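Local coordinates for protein arabinofuranosidase (Bifidobacterium longum, PDB 2Y2W) that hydrolyses terminal alpha-(1->5)-linked L-arabinofuranosyl residues in branched and debranched arabinans and acts on wheat arabinoxylan, helping to degrade plant cell walls, at residues L391-L396 and A465-V470; F431-E436 and I557-V562; A48-A53 and A447-S452. One frame throughout, in Å; residues are numbered along the deposited sequence.

Overall arrangement
All three contacts reach one mixed beta sheet, mostly C-terminal but including N-terminal strand 45-48. In contact 1 a helix of the (beta/alpha)8 barrel lies on strand 462-473. In contact 2 helix 431-440 lies on strand 558-564. In contact 3 the end of strand 45-48 pairs with strand 444-456. The centres of contacts 1 and 2 are 11 Å apart, and Met392 CE meets Phe434 CE2 at 3.8 Å. Contacts 1 and 3, centres 13 Å apart, use neighbouring strands; Ala468 O is 3.6 Å from Pro448 CD. Contacts 2 and 3 do not touch (nearest atoms about 11 Å apart). All three lie away from the active site of Glu215 and Glu340, the probable acid/base and nucleophile.

Contact 1 (L391-L396 and A465-V470); sequences LMITLL and AIDAVV
Helix 391-396 passes strand 466-470 with axes 7.7 Å apart at closest and directions 49° apart. The backbones come nearest at Ile393 and Val469, whose CA atoms are 5.7 Å apart. Both residues aim their CB atoms at the opposite segment.

Ile393 and Val469 carry most of the contact. Ile393 CG1 meets Val469 CG2 at 3.5 Å, and the two side chains cross at a slant. The CG2 branch of Ile393, anti to the backbone N, rests on the strand backbone at Ala468 C and also reaches Val469 CG1. Ile393 CD1 extends to Asp467 O at 3.7 Å. Val469 CG1 in turn sits against Ile393 O. An alanine in place of Ile393 is likely to open a gap beside Val469 and leave the strand backbone at Ala468 without its apolar cover.

Segment 391-396 is part of helix 382-397, which precedes the eighth strand of the (beta/alpha)8 barrel, 402-408. The strand belongs to the mixed sheet of the beta domain. The contact therefore joins catalytic barrel and beta domain through a buried apolar seam. Leu396 extends the seam: its CB lies 3.9 Å from Val469 CG1, with the side chains nearly at right angles. Leu482, on the next strand, touches both Leu396 and Val469.

The polar end lies at Thr394 and Asp467. A water bonds Thr394 OG1 at 2.8 Å and donates a weak bond to Asp467 OD2. Thr394 OG1 also bonds Ser390 O one helical turn back. Asp467 OD2 lies 3.8 Å from Ile393 CG2, so the carboxylate flanks the apolar patch.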
ATOM      1  N   LEU D 391     -34.965 -18.180  -7.894  1.00 33.31           N
ATOM      2  CA  LEU D 391     -33.990 -17.093  -7.765  1.00 33.27           C
ATOM      3  C   LEU D 391     -33.998 -16.207  -9.009  1.00 33.28           C
ATOM      4  O   LEU D 391     -33.987 -14.980  -8.901  1.00 33.21           O
ATOM      5  CB  LEU D 391     -32.579 -17.631  -7.499  1.00 33.20           C
ATOM      6  CG  LEU D 391     -32.274 -18.334  -6.172  1.00 32.99           C
ATOM      7  CD1 LEU D 391     -30.861 -18.892  -6.192  1.00 32.80           C
ATOM      8  CD2 LEU D 391     -32.467 -17.419  -4.972  1.00 32.58           C
ATOM      9  N   MET D 392     -34.038 -16.841 -10.180  1.00 33.36           N
ATOM     10  CA  MET D 392     -34.152 -16.141 -11.457  1.00 33.57           C
ATOM     11  C   MET D 392     -35.436 -15.309 -11.536  1.00 33.65           C
ATOM     12  O   MET D 392     -35.422 -14.193 -12.061  1.00 33.76           O
ATOM     13  CB  MET D 392     -34.077 -17.136 -12.624  1.00 33.58           C
ATOM     14  CG  MET D 392     -34.136 -16.499 -14.015  1.00 33.72           C
ATOM     15  SD  MET D 392     -32.923 -15.182 -14.290  1.00 33.97           S
ATOM     16  CE  MET D 392     -31.399 -16.124 -14.368  1.00 33.61           C
ATOM     17  N   ILE D 393     -36.531 -15.862 -11.012  1.00 33.68           N
ATOM     18  CA  ILE D 393     -37.817 -15.155 -10.923  1.00 33.61           C
ATOM     19  C   ILE D 393     -37.698 -13.886 -10.071  1.00 33.64           C
ATOM     20  O   ILE D 393     -38.177 -12.821 -10.471  1.00 33.67           O
ATOM     21  CB  ILE D 393     -38.945 -16.088 -10.388  1.00 33.64           C
ATOM     22  CG1 ILE D 393     -39.357 -17.098 -11.468  1.00 33.56           C
ATOM     23  CG2 ILE D 393     -40.156 -15.282  -9.896  1.00 33.47           C
ATOM     24  CD1 ILE D 393     -40.201 -18.260 -10.968  1.00 33.39           C
ATOM     25  N   THR D 394     -37.046 -14.002  -8.912  1.00 33.54           N
ATOM     26  CA  THR D 394     -36.816 -12.851  -8.030  1.00 33.51           C
ATOM     27  C   THR D 394     -35.929 -11.809  -8.713  1.00 33.33           C
ATOM     28  O   THR D 394     -36.151 -10.602  -8.567  1.00 33.35           O
ATOM     29  CB  THR D 394     -36.201 -13.274  -6.672  1.00 33.60           C
ATOM     30  OG1 THR D 394     -37.064 -14.222  -6.034  1.00 34.09           O
ATOM     31  CG2 THR D 394     -36.023 -12.074  -5.743  1.00 33.52           C
ATOM     32  N   LEU D 395     -34.936 -12.287  -9.462  1.00 33.06           N
ATOM     33  CA  LEU D 395     -34.048 -11.411 -10.222  1.00 32.78           C
ATOM     34  C   LEU D 395     -34.822 -10.648 -11.292  1.00 32.68           C
ATOM     35  O   LEU D 395     -34.631  -9.442 -11.459  1.00 32.74           O
ATOM     36  CB  LEU D 395     -32.896 -12.208 -10.850  1.00 32.74           C
ATOM     37  CG  LEU D 395     -31.755 -12.689  -9.946  1.00 32.41           C
ATOM     38  CD1 LEU D 395     -30.919 -13.734 -10.667  1.00 32.15           C
ATOM     39  CD2 LEU D 395     -30.877 -11.535  -9.470  1.00 32.04           C
ATOM     40  N   LEU D 396     -35.701 -11.356 -12.000  1.00 32.49           N
ATOM     41  CA  LEU D 396     -36.558 -10.750 -13.018  1.00 32.36           C
ATOM     42  C   LEU D 396     -37.596  -9.806 -12.404  1.00 32.44           C
ATOM     43  O   LEU D 396     -37.909  -8.765 -12.982  1.00 32.32           O
ATOM     44  CB  LEU D 396     -37.238 -11.826 -13.871  1.00 32.20           C
ATOM     45  CG  LEU D 396     -36.376 -12.536 -14.923  1.00 31.96           C
ATOM     46  CD1 LEU D 396     -37.027 -13.829 -15.383  1.00 31.68           C
ATOM     47  CD2 LEU D 396     -36.103 -11.630 -16.114  1.00 31.89           C
ATOM     48  N   ALA D 465     -46.309 -20.146  -1.245  1.00 55.66           N
ATOM     49  CA  ALA D 465     -45.816 -21.351  -1.902  1.00 55.56           C
ATOM     50  C   ALA D 465     -45.504 -21.096  -3.375  1.00 55.49           C
ATOM     51  O   ALA D 465     -44.461 -21.522  -3.876  1.00 55.45           O
ATOM     52  CB  ALA D 465     -46.822 -22.487  -1.754  1.00 55.59           C
ATOM     53  N   ILE D 466     -46.409 -20.396  -4.056  1.00 55.40           N
ATOM     54  CA  ILE D 466     -46.253 -20.088  -5.477  1.00 55.30           C
ATOM     55  C   ILE D 466     -45.570 -18.732  -5.666  1.00 55.28           C
ATOM     56  O   ILE D 466     -45.879 -17.765  -4.965  1.00 55.27           O
ATOM     57  CB  ILE D 466     -47.620 -20.131  -6.233  1.00 55.30           C
ATOM     58  CG1 ILE D 466     -48.357 -21.456  -5.979  1.00 55.23           C
ATOM     59  CG2 ILE D 466     -47.440 -19.885  -7.739  1.00 55.30           C
ATOM     60  CD1 ILE D 466     -47.641 -22.715  -6.488  1.00 55.00           C
ATOM     61  N   ASP D 467     -44.633 -18.687  -6.614  1.00 55.24           N
ATOM     62  CA  ASP D 467     -43.908 -17.472  -6.979  1.00 55.17           C
ATOM     63  C   ASP D 467     -43.727 -17.445  -8.499  1.00 55.13           C
ATOM     64  O   ASP D 467     -43.389 -18.471  -9.093  1.00 55.10           O
ATOM     65  CB  ASP D 467     -42.549 -17.444  -6.271  1.00 55.18           C
ATOM     66  CG  ASP D 467     -41.862 -16.089  -6.356  1.00 55.19           C
ATOM     67  OD1 ASP D 467     -42.547 -15.071  -6.603  1.00 55.12           O
ATOM     68  OD2 ASP D 467     -40.627 -16.047  -6.165  1.00 55.41           O
ATOM     69  N   ALA D 468     -43.951 -16.285  -9.123  1.00 55.16           N
ATOM     70  CA  ALA D 468     -43.969 -16.189 -10.592  1.00 55.15           C
ATOM     71  C   ALA D 468     -43.569 -14.830 -11.186  1.00 55.19           C
ATOM     72  O   ALA D 468     -43.712 -13.789 -10.538  1.00 55.18           O
ATOM     73  CB  ALA D 468     -45.342 -16.608 -11.125  1.00 55.17           C
ATOM     74  N   VAL D 469     -43.070 -14.865 -12.426  1.00 55.26           N
ATOM     75  CA  VAL D 469     -42.811 -13.664 -13.242  1.00 55.38           C
ATOM     76  C   VAL D 469     -43.453 -13.751 -14.620  1.00 55.46           C
ATOM     77  O   VAL D 469     -43.616 -14.840 -15.173  1.00 55.44           O
ATOM     78  CB  VAL D 469     -41.301 -13.395 -13.488  1.00 55.38           C
ATOM     79  CG1 VAL D 469     -40.699 -12.605 -12.360  1.00 55.45           C
ATOM     80  CG2 VAL D 469     -40.529 -14.688 -13.755  1.00 55.46           C
ATOM     81  N   VAL D 470     -43.787 -12.591 -15.178  1.00 55.66           N
ATOM     82  CA  VAL D 470     -44.283 -12.504 -16.549  1.00 55.87           C
ATOM     83  C   VAL D 470     -43.404 -11.553 -17.361  1.00 56.00           C
ATOM     84  O   VAL D 470     -43.218 -10.394 -16.986  1.00 55.97           O
ATOM     85  CB  VAL D 470     -45.760 -12.029 -16.604  1.00 55.85           C
ATOM     86  CG1 VAL D 470     -46.247 -11.934 -18.048  1.00 55.85           C
ATOM     87  CG2 VAL D 470     -46.662 -12.962 -15.807  1.00 55.84           C
TER
HETATM   88  O   HOH W   1     -39.409 -12.817  -5.640  1.00 34.58           O

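Contact 2 (F431-E436 and I557-V562); sequences FYPFAE and ISWISV
Trp559 on strand 558-562 packs its indole against Pro433 and Glu436 of helix 431-436. This is a helix laid on a beta sheet. The short axes are 9.8 Å apart at closest and their directions differ by 28°, so helix and strand run roughly the same way. Helix 431-440 comes shortly after the last barrel strand and leads into the beta domain. Its Phe431 and Phe434 touch Leu103 of helix 94-103, while Pro433 and Glu436 meet the sheet. The helix thus sits between barrel and sheet.

The main aromatic interaction is a CH-pi contact. Pro433 CA stands 3.8 Å from the centroid of the six-membered ring of Trp559, 20° off the ring normal. Pro433 CB lies over the same indole, 3.9 Å from Trp559 CE2. Trp559 has CG anti to the backbone N, which carries the ring out from the strand to the proline.

Apolar contact continues at the rim of the indole. Glu436 CB meets Trp559 CH2 at 3.7 Å, near the ring plane. The proline therefore takes a face and the glutamate an edge. Leu482 and Val484 of strand 478-485 also touch Trp559.

Glu436 and Ser561 meet by van der Waals contact. The Glu436 chain bends at chi2, and its carboxylate plane is turned 50° from the Trp559 ring. Its OE2 lies close to Glu563 OE2, a pairing of like charges that may raise the pKa of one of the two acids. Gln516 of strand 512-518 touches both Glu436 and Ser561. Ser561 OG lies 3.8 Å from Glu436 CG and 3.9 Å from Glu436 OE1.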
ATOM      1  N   PHE D 431     -29.447 -26.423 -15.485  1.00 33.01           N
ATOM      2  CA  PHE D 431     -29.292 -25.935 -16.859  1.00 33.02           C
ATOM      3  C   PHE D 431     -30.614 -25.455 -17.458  1.00 32.91           C
ATOM      4  O   PHE D 431     -30.674 -24.395 -18.083  1.00 32.99           O
ATOM      5  CB  PHE D 431     -28.703 -27.050 -17.733  1.00 33.13           C
ATOM      6  CG  PHE D 431     -28.357 -26.623 -19.131  1.00 33.28           C
ATOM      7  CD1 PHE D 431     -29.328 -26.595 -20.129  1.00 33.55           C
ATOM      8  CD2 PHE D 431     -27.051 -26.275 -19.457  1.00 33.63           C
ATOM      9  CE1 PHE D 431     -29.006 -26.208 -21.426  1.00 33.85           C
ATOM     10  CE2 PHE D 431     -26.716 -25.886 -20.755  1.00 33.88           C
ATOM     11  CZ  PHE D 431     -27.696 -25.854 -21.740  1.00 33.91           C
ATOM     12  N   TYR D 432     -31.663 -26.244 -17.252  1.00 32.84           N
ATOM     13  CA  TYR D 432     -32.943 -26.063 -17.938  1.00 32.76           C
ATOM     14  C   TYR D 432     -33.766 -24.830 -17.526  1.00 32.86           C
ATOM     15  O   TYR D 432     -34.381 -24.204 -18.387  1.00 32.94           O
ATOM     16  CB  TYR D 432     -33.779 -27.348 -17.852  1.00 32.59           C
ATOM     17  CG  TYR D 432     -33.074 -28.572 -18.408  1.00 32.26           C
ATOM     18  CD1 TYR D 432     -33.032 -28.814 -19.782  1.00 31.83           C
ATOM     19  CD2 TYR D 432     -32.445 -29.486 -17.559  1.00 31.86           C
ATOM     20  CE1 TYR D 432     -32.384 -29.938 -20.299  1.00 31.45           C
ATOM     21  CE2 TYR D 432     -31.791 -30.612 -18.067  1.00 31.28           C
ATOM     22  CZ  TYR D 432     -31.766 -30.831 -19.438  1.00 31.27           C
ATOM     23  OH  TYR D 432     -31.128 -31.943 -19.950  1.00 30.81           O
ATOM     24  N   PRO D 433     -33.790 -24.477 -16.221  1.00 33.00           N
ATOM     25  CA  PRO D 433     -34.492 -23.242 -15.856  1.00 33.17           C
ATOM     26  C   PRO D 433     -33.781 -21.981 -16.339  1.00 33.39           C
ATOM     27  O   PRO D 433     -34.440 -20.972 -16.612  1.00 33.46           O
ATOM     28  CB  PRO D 433     -34.513 -23.279 -14.321  1.00 33.09           C
ATOM     29  CG  PRO D 433     -34.266 -24.688 -13.963  1.00 33.04           C
ATOM     30  CD  PRO D 433     -33.358 -25.216 -15.022  1.00 32.99           C
ATOM     31  N   PHE D 434     -32.453 -22.043 -16.439  1.00 33.57           N
ATOM     32  CA  PHE D 434     -31.657 -20.910 -16.906  1.00 33.71           C
ATOM     33  C   PHE D 434     -31.843 -20.685 -18.405  1.00 33.96           C
ATOM     34  O   PHE D 434     -32.124 -19.564 -18.835  1.00 33.97           O
ATOM     35  CB  PHE D 434     -30.173 -21.103 -16.569  1.00 33.57           C
ATOM     36  CG  PHE D 434     -29.347 -19.857 -16.740  1.00 33.24           C
ATOM     37  CD1 PHE D 434     -28.768 -19.547 -17.968  1.00 32.96           C
ATOM     38  CD2 PHE D 434     -29.151 -18.987 -15.671  1.00 33.02           C
ATOM     39  CE1 PHE D 434     -28.006 -18.395 -18.131  1.00 32.88           C
ATOM     40  CE2 PHE D 434     -28.390 -17.829 -15.823  1.00 32.81           C
ATOM     41  CZ  PHE D 434     -27.815 -17.533 -17.055  1.00 32.85           C
ATOM     42  N   ALA D 435     -31.693 -21.755 -19.187  1.00 34.31           N
ATOM     43  CA  ALA D 435     -31.856 -21.702 -20.642  1.00 34.68           C
ATOM     44  C   ALA D 435     -33.190 -21.075 -21.063  1.00 35.03           C
ATOM     45  O   ALA D 435     -33.214 -20.157 -21.885  1.00 35.14           O
ATOM     46  CB  ALA D 435     -31.701 -23.091 -21.242  1.00 34.61           C
ATOM     47  N   GLU D 436     -34.286 -21.562 -20.486  1.00 35.42           N
ATOM     48  CA  GLU D 436     -35.621 -21.044 -20.783  1.00 35.92           C
ATOM     49  C   GLU D 436     -35.763 -19.552 -20.503  1.00 36.18           C
ATOM     50  O   GLU D 436     -36.320 -18.816 -21.321  1.00 36.17           O
ATOM     51  CB  GLU D 436     -36.694 -21.827 -20.021  1.00 35.97           C
ATOM     52  CG  GLU D 436     -37.372 -22.906 -20.854  1.00 36.53           C
ATOM     53  CD  GLU D 436     -38.264 -22.340 -21.951  1.00 36.98           C
ATOM     54  OE1 GLU D 436     -38.900 -21.285 -21.730  1.00 36.99           O
ATOM     55  OE2 GLU D 436     -38.332 -22.958 -23.035  1.00 37.47           O
ATOM     56  N   ILE D 557     -42.602 -29.135  -5.052  1.00 52.54           N
ATOM     57  CA  ILE D 557     -41.253 -28.873  -5.582  1.00 52.21           C
ATOM     58  C   ILE D 557     -41.227 -28.997  -7.111  1.00 51.91           C
ATOM     59  O   ILE D 557     -40.891 -30.051  -7.659  1.00 51.79           O
ATOM     60  CB  ILE D 557     -40.151 -29.773  -4.930  1.00 52.22           C
ATOM     61  CG1 ILE D 557     -40.285 -29.784  -3.404  1.00 52.19           C
ATOM     62  CG2 ILE D 557     -38.754 -29.305  -5.347  1.00 52.17           C
ATOM     63  CD1 ILE D 557     -39.568 -30.937  -2.714  1.00 52.07           C
ATOM     64  N   SER D 558     -41.598 -27.910  -7.785  1.00 51.64           N
ATOM     65  CA  SER D 558     -41.649 -27.880  -9.248  1.00 51.36           C
ATOM     66  C   SER D 558     -41.485 -26.473  -9.821  1.00 51.15           C
ATOM     67  O   SER D 558     -41.970 -25.494  -9.250  1.00 51.04           O
ATOM     68  CB  SER D 558     -42.950 -28.509  -9.763  1.00 51.34           C
ATOM     69  OG  SER D 558     -44.086 -27.819  -9.274  1.00 51.24           O
ATOM     70  N   TRP D 559     -40.791 -26.397 -10.954  1.00 50.92           N
ATOM     71  CA  TRP D 559     -40.622 -25.159 -11.710  1.00 50.69           C
ATOM     72  C   TRP D 559     -41.369 -25.283 -13.033  1.00 50.68           C
ATOM     73  O   TRP D 559     -41.306 -26.320 -13.699  1.00 50.61           O
ATOM     74  CB  TRP D 559     -39.134 -24.879 -11.948  1.00 50.64           C
ATOM     75  CG  TRP D 559     -38.848 -23.836 -12.996  1.00 50.16           C
ATOM     76  CD1 TRP D 559     -38.836 -22.482 -12.824  1.00 49.86           C
ATOM     77  CD2 TRP D 559     -38.517 -24.068 -14.371  1.00 49.68           C
ATOM     78  NE1 TRP D 559     -38.525 -21.856 -14.007  1.00 49.67           N
ATOM     79  CE2 TRP D 559     -38.325 -22.806 -14.974  1.00 49.59           C
ATOM     80  CE3 TRP D 559     -38.369 -25.220 -15.154  1.00 49.52           C
ATOM     81  CZ2 TRP D 559     -37.993 -22.662 -16.324  1.00 49.33           C
ATOM     82  CZ3 TRP D 559     -38.036 -25.075 -16.498  1.00 49.31           C
ATOM     83  CH2 TRP D 559     -37.853 -23.804 -17.067  1.00 49.10           C
ATOM     84  N   ILE D 560     -42.075 -24.221 -13.407  1.00 50.68           N
ATOM     85  CA  ILE D 560     -42.874 -24.228 -14.628  1.00 50.78           C
ATOM     86  C   ILE D 560     -42.454 -23.115 -15.587  1.00 50.80           C
ATOM     87  O   ILE D 560     -42.094 -22.013 -15.161  1.00 50.72           O
ATOM     88  CB  ILE D 560     -44.405 -24.167 -14.308  1.00 50.77           C
ATOM     89  CG1 ILE D 560     -45.163 -25.258 -15.061  1.00 50.85           C
ATOM     90  CG2 ILE D 560     -45.007 -22.792 -14.586  1.00 50.72           C
ATOM     91  CD1 ILE D 560     -45.011 -26.634 -14.456  1.00 51.16           C
ATOM     92  N   SER D 561     -42.481 -23.427 -16.881  1.00 50.85           N
ATOM     93  CA  SER D 561     -42.275 -22.430 -17.926  1.00 50.92           C
ATOM     94  C   SER D 561     -43.336 -22.584 -19.006  1.00 50.94           C
ATOM     95  O   SER D 561     -43.529 -23.675 -19.549  1.00 50.87           O
ATOM     96  CB  SER D 561     -40.875 -22.539 -18.535  1.00 50.92           C
ATOM     97  OG  SER D 561     -40.716 -23.738 -19.271  1.00 51.10           O
ATOM     98  N   VAL D 562     -44.024 -21.484 -19.302  1.00 51.04           N
ATOM     99  CA  VAL D 562     -45.068 -21.469 -20.324  1.00 51.13           C
ATOM    100  C   VAL D 562     -44.951 -20.235 -21.218  1.00 51.15           C
ATOM    101  O   VAL D 562     -45.053 -19.097 -20.753  1.00 51.11           O
ATOM    102  CB  VAL D 562     -46.500 -21.635 -19.708  1.00 51.15           C
ATOM    103  CG1 VAL D 562     -46.623 -20.906 -18.377  1.00 51.12           C
ATOM    104  CG2 VAL D 562     -47.592 -21.199 -20.687  1.00 51.06           C
TER

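Contact 3 (A48-A53 and A447-S452); sequences ALNADA and APAISS
Ala48 and Ala449 form an antiparallel hydrogen-bonded pair, with CA atoms 5.3 Å apart. Two backbone bonds join them. Ala48 N donates to Ala449 O at 3.1 Å, with a nearly straight N-H...O angle of 165°. Ala449 N donates to Ala48 O at 2.7 Å, but this bond is more bent at the hydrogen, 133°. The pair ties the end of strand 45-48 to strand 444-456 of the mixed sheet. A further backbone bond between Ser451 and Ser46 continues the ladder. The N-terminal part of the chain, which precedes the barrel, is thus built into the beta domain that follows it.

Apolar contacts lie next to the pair. Leu49 sets off away from the partner segment, yet its methyl groups reach back to Pro448. Leu49 CG stands anti to the carbonyl carbon (chi1 -81°), and Leu49 CD1 comes to 4.0 Å from Pro448 CA. Leu49 CD2 comes to 4.1 Å from Pro448 CB, the two side chains meeting at an oblique angle. Val470 of the neighbouring strand 462-473 touches both Leu49 and Pro448, so the three form one small apolar cluster.

Carbon-oxygen contacts are made by the CB methyl of Ala449, which lies 3.4 Å from Ala48 O and 3.5 Å from Asn50 OD1. Asn50 is the centre of an inverse gamma turn, where the chain turns away from the strand after the pairing ends.

The pairing probably rests mainly on the backbone, since its two bonds use main-chain atoms alone. They fix the register, and neither needs a particular side chain. Leu49 and Pro448 add an apolar contact on the buried side, while Asn50 is exposed to solvent.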
ATOM      1  N   ALA D  48     -52.242 -13.444 -11.767  1.00 68.82           N
ATOM      2  CA  ALA D  48     -52.937 -12.530 -12.669  1.00 68.33           C
ATOM      3  C   ALA D  48     -52.322 -11.132 -12.687  1.00 67.96           C
ATOM      4  O   ALA D  48     -51.774 -10.674 -11.684  1.00 67.96           O
ATOM      5  CB  ALA D  48     -54.420 -12.455 -12.306  1.00 68.36           C
ATOM      6  N   LEU D  49     -52.415 -10.466 -13.837  1.00 67.43           N
ATOM      7  CA  LEU D  49     -51.992  -9.073 -13.967  1.00 66.91           C
ATOM      8  C   LEU D  49     -53.173  -8.149 -13.689  1.00 66.52           C
ATOM      9  O   LEU D  49     -54.274  -8.369 -14.203  1.00 66.52           O
ATOM     10  CB  LEU D  49     -51.413  -8.799 -15.363  1.00 66.94           C
ATOM     11  CG  LEU D  49     -49.965  -9.182 -15.719  1.00 66.89           C
ATOM     12  CD1 LEU D  49     -48.955  -8.534 -14.771  1.00 66.91           C
ATOM     13  CD2 LEU D  49     -49.754 -10.696 -15.785  1.00 66.78           C
ATOM     14  N   ASN D  50     -52.936  -7.115 -12.883  1.00 65.95           N
ATOM     15  CA  ASN D  50     -53.998  -6.209 -12.426  1.00 65.38           C
ATOM     16  C   ASN D  50     -54.570  -5.269 -13.492  1.00 64.79           C
ATOM     17  O   ASN D  50     -54.655  -4.053 -13.279  1.00 64.75           O
ATOM     18  CB  ASN D  50     -53.541  -5.415 -11.193  1.00 65.53           C
ATOM     19  CG  ASN D  50     -53.915  -6.094  -9.882  1.00 65.81           C
ATOM     20  OD1 ASN D  50     -54.018  -7.321  -9.804  1.00 66.06           O
ATOM     21  ND2 ASN D  50     -54.118  -5.291  -8.842  1.00 65.98           N
ATOM     22  N   ALA D  51     -54.967  -5.850 -14.628  1.00 63.99           N
ATOM     23  CA  ALA D  51     -55.626  -5.144 -15.740  1.00 63.18           C
ATOM     24  C   ALA D  51     -54.818  -3.999 -16.361  1.00 62.55           C
ATOM     25  O   ALA D  51     -54.781  -3.858 -17.584  1.00 62.51           O
ATOM     26  CB  ALA D  51     -57.028  -4.664 -15.333  1.00 63.26           C
ATOM     27  N   ASP D  52     -54.185  -3.188 -15.517  1.00 61.71           N
ATOM     28  CA  ASP D  52     -53.438  -2.018 -15.969  1.00 60.85           C
ATOM     29  C   ASP D  52     -52.033  -1.930 -15.357  1.00 60.15           C
ATOM     30  O   ASP D  52     -51.829  -1.320 -14.301  1.00 60.13           O
ATOM     31  CB  ASP D  52     -54.242  -0.736 -15.707  1.00 60.93           C
ATOM     32  CG  ASP D  52     -55.535  -0.677 -16.511  1.00 60.98           C
ATOM     33  OD1 ASP D  52     -55.496  -0.920 -17.739  1.00 60.80           O
ATOM     34  OD2 ASP D  52     -56.591  -0.380 -15.911  1.00 60.98           O
ATOM     35  N   ALA D  53     -51.079  -2.563 -16.035  1.00 59.16           N
ATOM     36  CA  ALA D  53     -49.661  -2.500 -15.684  1.00 58.17           C
ATOM     37  C   ALA D  53     -48.907  -1.916 -16.888  1.00 57.40           C
ATOM     38  O   ALA D  53     -49.295  -2.212 -18.021  1.00 57.45           O
ATOM     39  CB  ALA D  53     -49.154  -3.883 -15.333  1.00 58.29           C
ATOM     40  N   ALA D 447     -44.556  -8.029 -12.564  1.00 49.89           N
ATOM     41  CA  ALA D 447     -44.757  -8.747 -11.309  1.00 50.22           C
ATOM     42  C   ALA D 447     -46.253  -8.954 -11.056  1.00 50.44           C
ATOM     43  O   ALA D 447     -46.932  -8.049 -10.564  1.00 50.42           O
ATOM     44  CB  ALA D 447     -44.103  -7.995 -10.149  1.00 50.23           C
ATOM     45  N   PRO D 448     -46.772 -10.151 -11.395  1.00 50.70           N
ATOM     46  CA  PRO D 448     -48.214 -10.390 -11.329  1.00 51.04           C
ATOM     47  C   PRO D 448     -48.726 -10.492  -9.897  1.00 51.41           C
ATOM     48  O   PRO D 448     -47.957 -10.803  -8.983  1.00 51.49           O
ATOM     49  CB  PRO D 448     -48.378 -11.730 -12.047  1.00 50.97           C
ATOM     50  CG  PRO D 448     -47.089 -12.432 -11.827  1.00 50.79           C
ATOM     51  CD  PRO D 448     -46.026 -11.374 -11.747  1.00 50.71           C
ATOM     52  N   ALA D 449     -50.015 -10.217  -9.713  1.00 51.85           N
ATOM     53  CA  ALA D 449     -50.668 -10.412  -8.425  1.00 52.21           C
ATOM     54  C   ALA D 449     -50.707 -11.902  -8.102  1.00 52.51           C
ATOM     55  O   ALA D 449     -51.175 -12.714  -8.908  1.00 52.51           O
ATOM     56  CB  ALA D 449     -52.071  -9.823  -8.438  1.00 52.17           C
ATOM     57  N   ILE D 450     -50.184 -12.251  -6.929  1.00 52.94           N
ATOM     58  CA  ILE D 450     -50.096 -13.643  -6.498  1.00 53.42           C
ATOM     59  C   ILE D 450     -50.948 -13.880  -5.250  1.00 53.74           C
ATOM     60  O   ILE D 450     -50.877 -13.119  -4.281  1.00 53.76           O
ATOM     61  CB  ILE D 450     -48.625 -14.071  -6.234  1.00 53.45           C
ATOM     62  CG1 ILE D 450     -47.749 -13.789  -7.463  1.00 53.57           C
ATOM     63  CG2 ILE D 450     -48.549 -15.552  -5.847  1.00 53.35           C
ATOM     64  CD1 ILE D 450     -46.257 -13.722  -7.171  1.00 53.83           C
ATOM     65  N   SER D 451     -51.760 -14.933  -5.299  1.00 54.16           N
ATOM     66  CA  SER D 451     -52.549 -15.375  -4.154  1.00 54.56           C
ATOM     67  C   SER D 451     -52.396 -16.883  -3.986  1.00 54.81           C
ATOM     68  O   SER D 451     -52.991 -17.661  -4.731  1.00 54.94           O
ATOM     69  CB  SER D 451     -54.023 -14.998  -4.333  1.00 54.55           C
ATOM     70  OG  SER D 451     -54.176 -13.600  -4.508  1.00 54.78           O
ATOM     71  N   SER D 452     -51.585 -17.285  -3.013  1.00 55.12           N
ATOM     72  CA  SER D 452     -51.306 -18.698  -2.766  1.00 55.43           C
ATOM     73  C   SER D 452     -51.319 -19.011  -1.272  1.00 55.70           C
ATOM     74  O   SER D 452     -51.036 -18.132  -0.454  1.00 55.75           O
ATOM     75  CB  SER D 452     -49.954 -19.093  -3.375  1.00 55.44           C
ATOM     76  OG  SER D 452     -48.870 -18.574  -2.622  1.00 55.32           O
TER